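Local coordinates for bifunctional protein PutA (Bdellovibrio bacteriovorus, PDB 5UR2) that probably oxidises proline to glutamate in two steps, with a flavin-dependent proline dehydrogenase and an NAD-dependent L-glutamate gamma-semialdehyde dehydrogenase in one chain, at residues Glu22-Ala27 with Ile389-Val394; Arg184-Ala189 with Lys374-Phe379; Val11-Glu16 with Thr359-Met364; Val129-Arg134 with Ala170-Lys175. All coordinates share one frame; numbering follows the deposited sequence.

Contact 1 (Glu22-Ala27 with Ile389-Val394)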
loop_
_atom_site.group_PDB
_atom_site.type_symbol
_atom_site.label_atom_id
_atom_site.label_comp_id
_atom_site.label_asym_id
_atom_site.label_seq_id
_atom_site.Cartn_x
_atom_site.Cartn_y
_atom_site.Cartn_z
ATOM N N GLU B 22 -52.995 -17.689 -28.794
ATOM C CA GLU B 22 -52.579 -18.882 -29.517
ATOM C C GLU B 22 -53.240 -18.981 -30.883
ATOM O O GLU B 22 -52.694 -19.640 -31.772
ATOM C CB GLU B 22 -52.919 -20.137 -28.715
ATOM C CG GLU B 22 -52.458 -20.145 -27.268
ATOM C CD GLU B 22 -52.900 -21.412 -26.549
ATOM O OE1 GLU B 22 -52.603 -21.570 -25.344
ATOM O OE2 GLU B 22 -53.550 -22.257 -27.198
ATOM N N SER B 23 -54.394 -18.337 -31.072
ATOM C CA SER B 23 -55.132 -18.390 -32.328
ATOM C C SER B 23 -54.738 -17.293 -33.311
ATOM O O SER B 23 -55.242 -17.293 -34.440
ATOM C CB SER B 23 -56.639 -18.314 -32.058
ATOM N N GLN B 24 -53.858 -16.371 -32.922
ATOM C CA GLN B 24 -53.344 -15.352 -33.831
ATOM C C GLN B 24 -52.257 -15.921 -34.747
ATOM O O GLN B 24 -51.622 -16.939 -34.456
ATOM C CB GLN B 24 -52.751 -14.163 -33.058
ATOM C CG GLN B 24 -53.654 -13.521 -32.030
ATOM C CD GLN B 24 -54.907 -12.919 -32.650
ATOM O OE1 GLN B 24 -55.047 -12.854 -33.877
ATOM N NE2 GLN B 24 -55.824 -12.467 -31.799
ATOM N N SER B 25 -52.046 -15.251 -35.877
ATOM C CA SER B 25 -50.946 -15.585 -36.774
ATOM C C SER B 25 -49.918 -14.455 -36.826
ATOM O O SER B 25 -49.395 -14.114 -37.886
ATOM C CB SER B 25 -51.459 -15.943 -38.171
ATOM O OG SER B 25 -52.067 -14.840 -38.809
ATOM N N LYS B 26 -49.612 -13.865 -35.673
ATOM C CA LYS B 26 -48.668 -12.760 -35.575
ATOM C C LYS B 26 -47.331 -13.239 -35.013
ATOM O O LYS B 26 -47.262 -14.212 -34.256
ATOM C CB LYS B 26 -49.233 -11.634 -34.701
ATOM C CG LYS B 26 -50.485 -10.945 -35.260
ATOM C CD LYS B 26 -50.204 -10.274 -36.608
ATOM C CE LYS B 26 -51.375 -9.417 -37.100
ATOM N NZ LYS B 26 -51.247 -9.103 -38.556
ATOM N N ALA B 27 -46.264 -12.538 -35.392
ATOM C CA ALA B 27 -44.912 -12.920 -35.017
ATOM C C ALA B 27 -44.518 -12.314 -33.679
ATOM O O ALA B 27 -44.979 -11.234 -33.298
ATOM C CB ALA B 27 -43.902 -12.483 -36.081
ATOM N N ILE B 389 -50.373 -9.889 -28.625
ATOM C CA ILE B 389 -51.181 -9.338 -27.538
ATOM C C ILE B 389 -52.002 -8.151 -28.022
ATOM O O ILE B 389 -53.203 -8.054 -27.743
ATOM C CB ILE B 389 -50.276 -8.959 -26.358
ATOM C CG1 ILE B 389 -49.293 -10.105 -26.112
ATOM C CG2 ILE B 389 -51.123 -8.682 -25.149
ATOM C CD1 ILE B 389 -48.326 -9.888 -24.973
ATOM N N LYS B 390 -51.354 -7.228 -28.745
ATOM C CA LYS B 390 -52.020 -6.063 -29.331
ATOM C C LYS B 390 -53.265 -6.454 -30.120
ATOM O O LYS B 390 -54.351 -5.886 -29.930
ATOM C CB LYS B 390 -51.027 -5.339 -30.245
ATOM C CG LYS B 390 -51.285 -3.862 -30.503
ATOM C CD LYS B 390 -50.186 -3.298 -31.413
ATOM C CE LYS B 390 -48.860 -3.090 -30.662
ATOM N NZ LYS B 390 -47.713 -2.674 -31.541
ATOM N N LYS B 391 -53.114 -7.415 -31.037
ATOM C CA LYS B 391 -54.240 -7.825 -31.868
ATOM C C LYS B 391 -55.368 -8.394 -31.018
ATOM O O LYS B 391 -56.544 -8.114 -31.270
ATOM C CB LYS B 391 -53.766 -8.847 -32.901
ATOM C CG LYS B 391 -54.870 -9.529 -33.683
ATOM C CD LYS B 391 -55.353 -8.694 -34.846
ATOM C CE LYS B 391 -56.061 -9.571 -35.879
ATOM N NZ LYS B 391 -57.016 -10.524 -35.237
ATOM N N THR B 392 -55.019 -9.177 -29.990
ATOM C CA THR B 392 -56.030 -9.767 -29.114
ATOM C C THR B 392 -56.834 -8.692 -28.388
ATOM O O THR B 392 -58.067 -8.769 -28.327
ATOM C CB THR B 392 -55.364 -10.719 -28.116
ATOM O OG1 THR B 392 -54.777 -11.822 -28.818
ATOM C CG2 THR B 392 -56.383 -11.258 -27.120
ATOM N N ILE B 393 -56.154 -7.674 -27.847
ATOM C CA ILE B 393 -56.844 -6.582 -27.158
ATOM C C ILE B 393 -57.859 -5.918 -28.076
ATOM O O ILE B 393 -58.968 -5.567 -27.650
ATOM C CB ILE B 393 -55.835 -5.543 -26.631
ATOM C CG1 ILE B 393 -54.850 -6.159 -25.642
ATOM C CG2 ILE B 393 -56.568 -4.386 -25.996
ATOM C CD1 ILE B 393 -55.487 -6.665 -24.391
ATOM N N VAL B 394 -57.486 -5.704 -29.341
ATOM C CA VAL B 394 -58.402 -5.090 -30.300
ATOM C C VAL B 394 -59.592 -6.006 -30.556
ATOM O O VAL B 394 -60.742 -5.550 -30.613
ATOM C CB VAL B 394 -57.657 -4.743 -31.603
ATOM C CG1 VAL B 394 -58.626 -4.205 -32.651
ATOM C CG2 VAL B 394 -56.539 -3.747 -31.335
#
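Gln-24 lays its carboxamide over the aliphatic root of Lys-391 and reaches on to the hydroxyl of Thr-392, one residue further along the helix. The amide carbon CD of Gln-24 rests 3.5 Å from CG of Lys-391, and OE1 of Gln-24 is 3.3 Å from that same CG. CG of Gln-24 stands opposite its carbonyl carbon (chi1 -54°) and the chain bends once, at chi2, so the flat group comes across the lysine obliquely. From NE2 of Gln-24 a hydrogen bond of 3.2 Å runs to OG1 of Thr-392. It is moderately bent, 153° at the hydrogen, and the hydroxyl oxygen lies 19° out of the amide plane. NE2 of Gln-24 also donates to OD2 of Asp-395, while OG1 of Thr-392 is bonded to the carbonyl oxygen of Pro-388, one turn back. Lys-391 curls back along the same face of the amide; bends at chi2 and chi4 bring its NZ to 3.3 Å from OE1 of Gln-24, a weak hydrogen bond. The stronger partner of this ammonium is again Asp-395, whose carboxylate therefore gathers both the lysine and the glutamine and helps fix the rotation of the amide. The contact joins the loop between helices 6-22 and 35-45, in the N-terminal region, to helix 387-395 of the proline dehydrogenase barrel. Beside it Thr-392 also packs on Arg-20 and Met-21 of helix 6-22, and farther round helix 387-395, Ile-393 and Val-394 rest on Met-400 of strand 400-406.

Contact 2 (Arg184-Ala189 with Lys374-Phe379)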
loop_
_atom_site.group_PDB
_atom_site.type_symbol
_atom_site.label_atom_id
_atom_site.label_comp_id
_atom_site.label_asym_id
_atom_site.label_seq_id
_atom_site.Cartn_x
_atom_site.Cartn_y
_atom_site.Cartn_z
ATOM N N ARG B 184 -64.055 7.301 -30.729
ATOM C CA ARG B 184 -65.088 7.642 -29.759
ATOM C C ARG B 184 -64.819 6.893 -28.460
ATOM O O ARG B 184 -64.363 5.750 -28.484
ATOM C CB ARG B 184 -66.490 7.249 -30.266
ATOM C CG ARG B 184 -66.844 7.740 -31.655
ATOM C CD ARG B 184 -68.314 7.486 -31.970
ATOM N NE ARG B 184 -69.185 8.201 -31.042
ATOM C CZ ARG B 184 -69.557 9.469 -31.197
ATOM N NH1 ARG B 184 -69.132 10.159 -32.247
ATOM N NH2 ARG B 184 -70.346 10.047 -30.298
ATOM N N ASP B 185 -65.164 7.518 -27.328
ATOM C CA ASP B 185 -65.237 6.818 -26.052
ATOM C C ASP B 185 -66.702 6.779 -25.600
ATOM O O ASP B 185 -67.625 6.893 -26.427
ATOM C CB ASP B 185 -64.293 7.465 -25.021
ATOM C CG ASP B 185 -64.726 8.863 -24.584
ATOM O OD1 ASP B 185 -65.722 9.404 -25.115
ATOM O OD2 ASP B 185 -64.045 9.434 -23.695
ATOM N N HIS B 186 -66.919 6.609 -24.296
ATOM C CA HIS B 186 -68.277 6.528 -23.782
ATOM C C HIS B 186 -68.965 7.883 -23.666
ATOM O O HIS B 186 -70.183 7.921 -23.485
ATOM C CB HIS B 186 -68.278 5.833 -22.418
ATOM C CG HIS B 186 -67.582 6.606 -21.340
ATOM N ND1 HIS B 186 -66.328 7.157 -21.506
ATOM C CD2 HIS B 186 -67.960 6.909 -20.076
ATOM C CE1 HIS B 186 -65.966 7.768 -20.393
ATOM N NE2 HIS B 186 -66.938 7.632 -19.508
ATOM N N GLU B 187 -68.240 8.992 -23.780
ATOM C CA GLU B 187 -68.847 10.312 -23.634
ATOM C C GLU B 187 -69.075 11.020 -24.962
ATOM O O GLU B 187 -69.975 11.860 -25.050
ATOM C CB GLU B 187 -67.992 11.214 -22.732
ATOM C CG GLU B 187 -68.089 10.928 -21.235
ATOM C CD GLU B 187 -67.048 11.692 -20.419
ATOM O OE1 GLU B 187 -67.001 11.503 -19.181
ATOM O OE2 GLU B 187 -66.266 12.471 -21.012
ATOM N N GLY B 188 -68.286 10.714 -25.992
ATOM C CA GLY B 188 -68.455 11.389 -27.269
ATOM C C GLY B 188 -67.271 11.169 -28.181
ATOM O O GLY B 188 -66.595 10.138 -28.109
ATOM N N ALA B 189 -67.049 12.138 -29.064
ATOM C CA ALA B 189 -65.958 12.052 -30.024
ATOM C C ALA B 189 -64.605 12.251 -29.345
ATOM O O ALA B 189 -64.480 12.971 -28.351
ATOM C CB ALA B 189 -66.131 13.091 -31.131
ATOM N N LYS B 374 -66.412 -0.459 -21.356
ATOM C CA LYS B 374 -65.146 -0.735 -22.028
ATOM C C LYS B 374 -64.681 0.466 -22.840
ATOM O O LYS B 374 -63.498 0.823 -22.813
ATOM C CB LYS B 374 -65.280 -1.971 -22.921
ATOM N N GLU B 375 -65.615 1.162 -23.485
ATOM C CA GLU B 375 -65.242 2.267 -24.351
ATOM C C GLU B 375 -64.604 3.408 -23.579
ATOM O O GLU B 375 -63.997 4.291 -24.197
ATOM C CB GLU B 375 -66.472 2.789 -25.103
ATOM C CG GLU B 375 -67.122 1.775 -26.059
ATOM C CD GLU B 375 -68.021 0.758 -25.355
ATOM O OE1 GLU B 375 -68.334 0.941 -24.158
ATOM O OE2 GLU B 375 -68.408 -0.235 -26.005
ATOM N N ALA B 376 -64.716 3.402 -22.251
ATOM C CA ALA B 376 -64.066 4.420 -21.440
ATOM C C ALA B 376 -62.572 4.167 -21.314
ATOM O O ALA B 376 -61.805 5.106 -21.084
ATOM C CB ALA B 376 -64.708 4.480 -20.049
ATOM N N LEU B 377 -62.144 2.918 -21.431
ATOM C CA LEU B 377 -60.740 2.610 -21.224
ATOM C C LEU B 377 -59.927 2.894 -22.483
ATOM O O LEU B 377 -60.458 3.097 -23.580
ATOM C CB LEU B 377 -60.559 1.158 -20.798
ATOM C CG LEU B 377 -61.398 0.704 -19.610
ATOM C CD1 LEU B 377 -60.989 -0.716 -19.204
ATOM C CD2 LEU B 377 -61.234 1.683 -18.468
ATOM N N GLU B 378 -58.609 2.916 -22.307
ATOM C CA GLU B 378 -57.703 3.007 -23.436
ATOM C C GLU B 378 -56.416 2.293 -23.068
ATOM O O GLU B 378 -55.853 2.516 -21.987
ATOM C CB GLU B 378 -57.422 4.457 -23.808
ATOM C CG GLU B 378 -56.621 4.596 -25.069
ATOM C CD GLU B 378 -56.509 6.034 -25.509
ATOM O OE1 GLU B 378 -57.550 6.605 -25.926
ATOM O OE2 GLU B 378 -55.383 6.580 -25.454
ATOM N N PHE B 379 -55.952 1.440 -23.966
ATOM C CA PHE B 379 -54.707 0.733 -23.758
ATOM C C PHE B 379 -53.678 1.205 -24.777
ATOM O O PHE B 379 -54.024 1.611 -25.893
ATOM C CB PHE B 379 -54.937 -0.781 -23.826
ATOM C CG PHE B 379 -55.724 -1.308 -22.662
ATOM C CD1 PHE B 379 -55.129 -1.427 -21.414
ATOM C CD2 PHE B 379 -57.053 -1.670 -22.805
ATOM C CE1 PHE B 379 -55.846 -1.893 -20.325
ATOM C CE2 PHE B 379 -57.786 -2.148 -21.719
ATOM C CZ PHE B 379 -57.179 -2.260 -20.478
#
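With chi1 at 66°, the imidazole of His-186 is set between its own backbone N and carbonyl carbon, and Asp-185 takes the same kind of rotamer, turning its carboxylate back over the following residues. The histidine ring thereby meets the methyl of Ala-376 over one face: CB of Ala-376 is 3.6 Å from the centroid of the His-186 ring and 17° off its normal, a CH-pi contact. The methyl sits toward the ND1-CE1 side, 3.5 Å from ND1 of His-186, and CG of Glu-187 lies over the opposite face, so the imidazole is sandwiched between aliphatic carbons. ND1 is buried here without a polar partner. Next to the ring, CB of Asp-185 approaches the carbonyl oxygen of Glu-375 to 3.3 Å, and its CA makes a CA-H...O contact with that oxygen, which is hydrogen-bonded to Arg-399. OD1 of Asp-185 accepts from N of Glu-187 at 2.9 Å, above the carboxylate plane (an Asx turn), and from N of Gly-188 at 3.0 Å, nearly in line with the C-O bond; together they make an Asx motif. OD2 forms a salt bridge with Arg-349, which also donates to the carbonyl oxygen of Ala-376 and so binds both loops. One loop leads from helix 180-183 into strand 194-197 and the other from helix 357-369 into strand 379-382; they meet beside strand 349-353, which carries Arg-349, in the (beta/alpha)8 barrel.

Contact 3 (Val11-Glu16 with Thr359-Met364)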
loop_
_atom_site.group_PDB
_atom_site.type_symbol
_atom_site.label_atom_id
_atom_site.label_comp_id
_atom_site.label_asym_id
_atom_site.label_seq_id
_atom_site.Cartn_x
_atom_site.Cartn_y
_atom_site.Cartn_z
ATOM N N VAL B 11 -56.741 -13.682 -12.780
ATOM C CA VAL B 11 -56.045 -14.812 -13.399
ATOM C C VAL B 11 -56.875 -15.395 -14.536
ATOM O O VAL B 11 -56.338 -15.753 -15.594
ATOM C CB VAL B 11 -55.691 -15.879 -12.344
ATOM C CG1 VAL B 11 -55.247 -17.179 -13.016
ATOM C CG2 VAL B 11 -54.585 -15.369 -11.450
ATOM N N SER B 12 -58.192 -15.508 -14.336
ATOM C CA SER B 12 -59.068 -16.033 -15.383
ATOM C C SER B 12 -59.039 -15.159 -16.632
ATOM O O SER B 12 -59.018 -15.674 -17.757
ATOM C CB SER B 12 -60.501 -16.172 -14.859
ATOM O OG SER B 12 -60.550 -17.109 -13.803
ATOM N N ARG B 13 -59.097 -13.836 -16.459
ATOM C CA ARG B 13 -59.066 -12.954 -17.620
ATOM C C ARG B 13 -57.747 -13.083 -18.372
ATOM O O ARG B 13 -57.730 -13.100 -19.609
ATOM C CB ARG B 13 -59.309 -11.508 -17.195
ATOM C CG ARG B 13 -59.290 -10.535 -18.356
ATOM C CD ARG B 13 -60.395 -10.885 -19.334
ATOM N NE ARG B 13 -61.681 -11.022 -18.659
ATOM C CZ ARG B 13 -62.529 -10.022 -18.442
ATOM N NH1 ARG B 13 -62.237 -8.797 -18.868
ATOM N NH2 ARG B 13 -63.679 -10.254 -17.806
ATOM N N GLY B 14 -56.634 -13.183 -17.637
ATOM C CA GLY B 14 -55.344 -13.371 -18.283
ATOM C C GLY B 14 -55.258 -14.679 -19.047
ATOM O O GLY B 14 -54.673 -14.739 -20.135
ATOM N N GLU B 15 -55.872 -15.738 -18.509
ATOM C CA GLU B 15 -55.877 -17.017 -19.210
ATOM C C GLU B 15 -56.656 -16.930 -20.517
ATOM O O GLU B 15 -56.244 -17.514 -21.527
ATOM C CB GLU B 15 -56.457 -18.110 -18.309
ATOM C CG GLU B 15 -55.545 -18.502 -17.151
ATOM C CD GLU B 15 -56.192 -19.510 -16.212
ATOM O OE1 GLU B 15 -57.396 -19.782 -16.379
ATOM O OE2 GLU B 15 -55.497 -20.034 -15.313
ATOM N N GLU B 16 -57.773 -16.190 -20.527
ATOM C CA GLU B 16 -58.505 -15.983 -21.774
ATOM C C GLU B 16 -57.657 -15.246 -22.797
ATOM O O GLU B 16 -57.599 -15.648 -23.965
ATOM C CB GLU B 16 -59.792 -15.205 -21.514
ATOM C CG GLU B 16 -60.534 -14.800 -22.787
ATOM C CD GLU B 16 -61.728 -13.887 -22.513
ATOM O OE1 GLU B 16 -62.075 -13.699 -21.320
ATOM O OE2 GLU B 16 -62.327 -13.380 -23.491
ATOM N N THR B 359 -50.888 -7.210 -16.025
ATOM C CA THR B 359 -51.253 -5.807 -15.827
ATOM C C THR B 359 -52.525 -5.448 -16.584
ATOM O O THR B 359 -53.445 -4.831 -16.030
ATOM C CB THR B 359 -50.102 -4.907 -16.288
ATOM O OG1 THR B 359 -48.890 -5.297 -15.623
ATOM C CG2 THR B 359 -50.412 -3.417 -15.989
ATOM N N LEU B 360 -52.583 -5.803 -17.868
ATOM C CA LEU B 360 -53.763 -5.495 -18.668
ATOM C C LEU B 360 -55.017 -6.158 -18.098
ATOM O O LEU B 360 -56.081 -5.531 -18.034
ATOM C CB LEU B 360 -53.535 -5.928 -20.119
ATOM C CG LEU B 360 -52.366 -5.250 -20.852
ATOM C CD1 LEU B 360 -52.063 -5.933 -22.183
ATOM C CD2 LEU B 360 -52.687 -3.798 -21.083
ATOM N N ALA B 361 -54.918 -7.431 -17.700
ATOM C CA ALA B 361 -56.085 -8.151 -17.186
ATOM C C ALA B 361 -56.565 -7.566 -15.861
ATOM O O ALA B 361 -57.773 -7.505 -15.606
ATOM C CB ALA B 361 -55.767 -9.640 -17.021
ATOM N N ALA B 362 -55.639 -7.152 -14.997
ATOM C CA ALA B 362 -56.033 -6.507 -13.746
ATOM C C ALA B 362 -56.790 -5.210 -14.018
ATOM O O ALA B 362 -57.852 -4.961 -13.439
ATOM C CB ALA B 362 -54.798 -6.243 -12.883
ATOM N N CYS B 363 -56.278 -4.385 -14.932
ATOM C CA CYS B 363 -56.981 -3.158 -15.271
ATOM C C CYS B 363 -58.394 -3.453 -15.772
ATOM O O CYS B 363 -59.354 -2.780 -15.375
ATOM C CB CYS B 363 -56.191 -2.377 -16.313
ATOM S SG CYS B 363 -54.638 -1.670 -15.700
ATOM N N MET B 364 -58.544 -4.466 -16.625
ATOM C CA MET B 364 -59.862 -4.781 -17.165
ATOM C C MET B 364 -60.840 -5.104 -16.053
ATOM O O MET B 364 -61.984 -4.635 -16.064
ATOM C CB MET B 364 -59.786 -5.959 -18.133
ATOM C CG MET B 364 -59.077 -5.674 -19.438
ATOM S SD MET B 364 -58.883 -7.182 -20.406
ATOM C CE MET B 364 -58.023 -6.523 -21.830
#
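Helices 11-16 and 359-364 cross at 123° between their N-to-C directions, their axes approaching to 8.4 Å, with CA of Gly-14 and CA of Ala-361 5.4 Å apart. This is small-residue helix packing, in which a segment of the N-terminal region lies against helix 357-369 of the proline dehydrogenase (beta/alpha)8 barrel. The missing side chain of Gly-14 lets the methyl of Ala-361 come straight against the backbone: CB of Ala-361 is 3.7 Å from N of Gly-14. The same methyl is flanked by the stem of Arg-13, whose CG lies 3.9 Å from CB of Ala-361. Arg-13 departs with CG opposite its backbone N (chi1 -180°) and then bends at chi2 and chi3, so that it crosses the extended Met-364 side chain at about a right angle. Aliphatic arginine carbons and the thioether thus pack together, while the charged end is held by Glu-368, which forms a salt bridge with NH1 of Arg-13. Glu-16, one turn along the same helix, adds a long charge interaction with NE, its oxygen well out of the guanidinium plane. Tyr-398 touches both Arg-13 and Met-364, and Met-396 also packs on the arginine. On its far side Met-364 rests against Phe-379 of strand 379-382. Where the two chains cross, SD of Met-364 is 4.0 Å from CG of Arg-13, and NH1 of Arg-13 lies 3.8 Å from CB of Met-364.

Contact 4 (Val129-Arg134 with Ala170-Lys175)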
loop_
_atom_site.group_PDB
_atom_site.type_symbol
_atom_site.label_atom_id
_atom_site.label_comp_id
_atom_site.label_asym_id
_atom_site.label_seq_id
_atom_site.Cartn_x
_atom_site.Cartn_y
_atom_site.Cartn_z
ATOM N N VAL B 129 -48.463 4.493 -42.628
ATOM C CA VAL B 129 -48.431 3.509 -41.553
ATOM C C VAL B 129 -49.525 3.797 -40.532
ATOM O O VAL B 129 -50.200 2.878 -40.054
ATOM C CB VAL B 129 -47.030 3.476 -40.915
ATOM C CG1 VAL B 129 -47.007 2.573 -39.691
ATOM C CG2 VAL B 129 -46.023 3.000 -41.932
ATOM N N LEU B 130 -49.716 5.075 -40.186
ATOM C CA LEU B 130 -50.767 5.467 -39.252
ATOM C C LEU B 130 -52.149 5.137 -39.803
ATOM O O LEU B 130 -53.037 4.697 -39.059
ATOM C CB LEU B 130 -50.675 6.965 -38.964
ATOM C CG LEU B 130 -49.356 7.551 -38.463
ATOM C CD1 LEU B 130 -49.550 9.036 -38.183
ATOM C CD2 LEU B 130 -48.839 6.821 -37.233
ATOM N N LYS B 131 -52.360 5.376 -41.099
ATOM C CA LYS B 131 -53.667 5.114 -41.686
ATOM C C LYS B 131 -53.921 3.620 -41.797
ATOM O O LYS B 131 -55.058 3.166 -41.625
ATOM C CB LYS B 131 -53.778 5.800 -43.048
ATOM C CG LYS B 131 -54.023 7.308 -42.957
ATOM C CD LYS B 131 -53.795 7.966 -44.305
ATOM C CE LYS B 131 -54.702 9.174 -44.516
ATOM N NZ LYS B 131 -54.323 9.972 -45.716
ATOM N N LYS B 132 -52.875 2.843 -42.090
ATOM C CA LYS B 132 -53.015 1.389 -42.110
ATOM C C LYS B 132 -53.365 0.859 -40.726
ATOM O O LYS B 132 -54.212 -0.032 -40.587
ATOM C CB LYS B 132 -51.729 0.744 -42.631
ATOM C CG LYS B 132 -51.698 -0.769 -42.527
ATOM C CD LYS B 132 -50.741 -1.365 -43.549
ATOM C CE LYS B 132 -49.705 -2.261 -42.893
ATOM N NZ LYS B 132 -48.975 -3.051 -43.917
ATOM N N ALA B 133 -52.731 1.408 -39.686
ATOM C CA ALA B 133 -53.089 1.015 -38.328
ATOM C C ALA B 133 -54.555 1.331 -38.045
ATOM O O ALA B 133 -55.263 0.534 -37.411
ATOM C CB ALA B 133 -52.173 1.709 -37.321
ATOM N N ARG B 134 -55.035 2.479 -38.530
ATOM C CA ARG B 134 -56.436 2.827 -38.337
ATOM C C ARG B 134 -57.365 1.799 -38.982
ATOM O O ARG B 134 -58.347 1.368 -38.363
ATOM C CB ARG B 134 -56.695 4.229 -38.891
ATOM C CG ARG B 134 -56.200 5.367 -37.987
ATOM C CD ARG B 134 -56.546 6.736 -38.579
ATOM N NE ARG B 134 -57.981 6.859 -38.820
ATOM C CZ ARG B 134 -58.870 7.203 -37.892
ATOM N NH1 ARG B 134 -58.469 7.467 -36.652
ATOM N NH2 ARG B 134 -60.162 7.284 -38.205
ATOM N N ALA B 170 -53.331 17.298 -38.459
ATOM C CA ALA B 170 -54.730 17.697 -38.328
ATOM C C ALA B 170 -55.352 17.948 -39.700
ATOM O O ALA B 170 -56.485 17.520 -39.967
ATOM C CB ALA B 170 -54.855 18.943 -37.445
ATOM N N LYS B 171 -54.598 18.592 -40.598
ATOM C CA LYS B 171 -55.108 18.890 -41.933
ATOM C C LYS B 171 -55.419 17.612 -42.707
ATOM O O LYS B 171 -56.482 17.494 -43.322
ATOM C CB LYS B 171 -54.108 19.759 -42.697
ATOM C CG LYS B 171 -54.552 20.120 -44.131
ATOM C CD LYS B 171 -55.910 20.834 -44.169
ATOM C CE LYS B 171 -55.884 22.173 -43.431
ATOM N NZ LYS B 171 -57.251 22.778 -43.333
ATOM N N ASP B 172 -54.504 16.644 -42.693
ATOM C CA ASP B 172 -54.776 15.397 -43.404
ATOM C C ASP B 172 -55.936 14.636 -42.764
ATOM O O ASP B 172 -56.742 14.015 -43.470
ATOM C CB ASP B 172 -53.515 14.532 -43.464
ATOM C CG ASP B 172 -53.614 13.428 -44.501
ATOM O OD1 ASP B 172 -53.375 13.716 -45.695
ATOM O OD2 ASP B 172 -53.920 12.276 -44.133
ATOM N N ALA B 173 -56.050 14.676 -41.434
ATOM C CA ALA B 173 -57.111 13.933 -40.765
ATOM C C ALA B 173 -58.505 14.486 -41.042
ATOM O O ALA B 173 -59.493 13.803 -40.749
ATOM C CB ALA B 173 -56.855 13.894 -39.263
ATOM N N GLU B 174 -58.616 15.679 -41.621
ATOM C CA GLU B 174 -59.939 16.176 -41.995
ATOM C C GLU B 174 -60.649 15.230 -42.963
ATOM O O GLU B 174 -61.883 15.181 -42.983
ATOM C CB GLU B 174 -59.832 17.576 -42.609
ATOM C CG GLU B 174 -59.414 18.654 -41.615
ATOM C CD GLU B 174 -59.216 20.001 -42.271
ATOM O OE1 GLU B 174 -59.585 20.151 -43.451
ATOM O OE2 GLU B 174 -58.677 20.913 -41.616
ATOM N N LYS B 175 -59.903 14.466 -43.759
ATOM C CA LYS B 175 -60.520 13.580 -44.739
ATOM C C LYS B 175 -60.727 12.158 -44.226
ATOM O O LYS B 175 -61.300 11.336 -44.947
ATOM C CB LYS B 175 -59.677 13.552 -46.028
#
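Lys-131 reaches from one helix to Asp-172 on another, and the contact is made wholly by the far end of its side chain. Its CB points toward helix 152-173. CB, CG and CD remain more than 4.2 Å from any atom of segment 170-175, carrying the chain across without touching it. The chain is slightly bent at chi3, 148°, and only then does it make contact. CE of Lys-131 comes to 3.2 Å from OD2 of Asp-172, and NZ of Lys-131 closes on the same OD2 at 2.8 Å. This last pair is both hydrogen bond and salt bridge, and the ammonium meets the syn lone pair of OD2, on the side of the other carboxylate oxygen. OD1 of Asp-172 is 3.9 Å from NZ of Lys-131, so the grip is one-sided rather than bidentate. Asp-172 extends to meet the lysine with CG opposite its backbone N (chi1 -164°), the two side chains approaching at a slant. OD2 also accepts from NE1 of Trp-176, and the lysine side chain packs against this tryptophan as well. The indole N-H and the ammonium therefore share one oxygen, which should help to hold the carboxylate in its rotation and probably favours its charged form. At the protein surface, the bridge links helix 123-135 to helix 152-173, near its last turn, the helices that precede and follow strand 138-144, the first strand of the barrel; Leu-130 of the former packs on Phe-140 and Val-142 of that strand.

Overall arrangement
From the N terminus, helix 6-22 supplies the first half of contact 3 and the loop behind it the first half of contact 1. Contact 4 is the first to close, a short loop around barrel strand 138-144. Contact 2 opens next at 184-189; contact 3 closes at 359-364, contact 2 at 374-379 and contact 1 at 389-394. Contacts 1 and 3 therefore cross, as do 2 and 3, whereas 2 and 4 nest inside 1, and 4 also inside 3. Ile-393, Phe-379, Leu-360 and Met-364 pack together, joining contacts 1, 2 and 3. Contacts 1 and 3 fasten the N-terminal region to the barrel; 2 and 4 tie the barrel to itself.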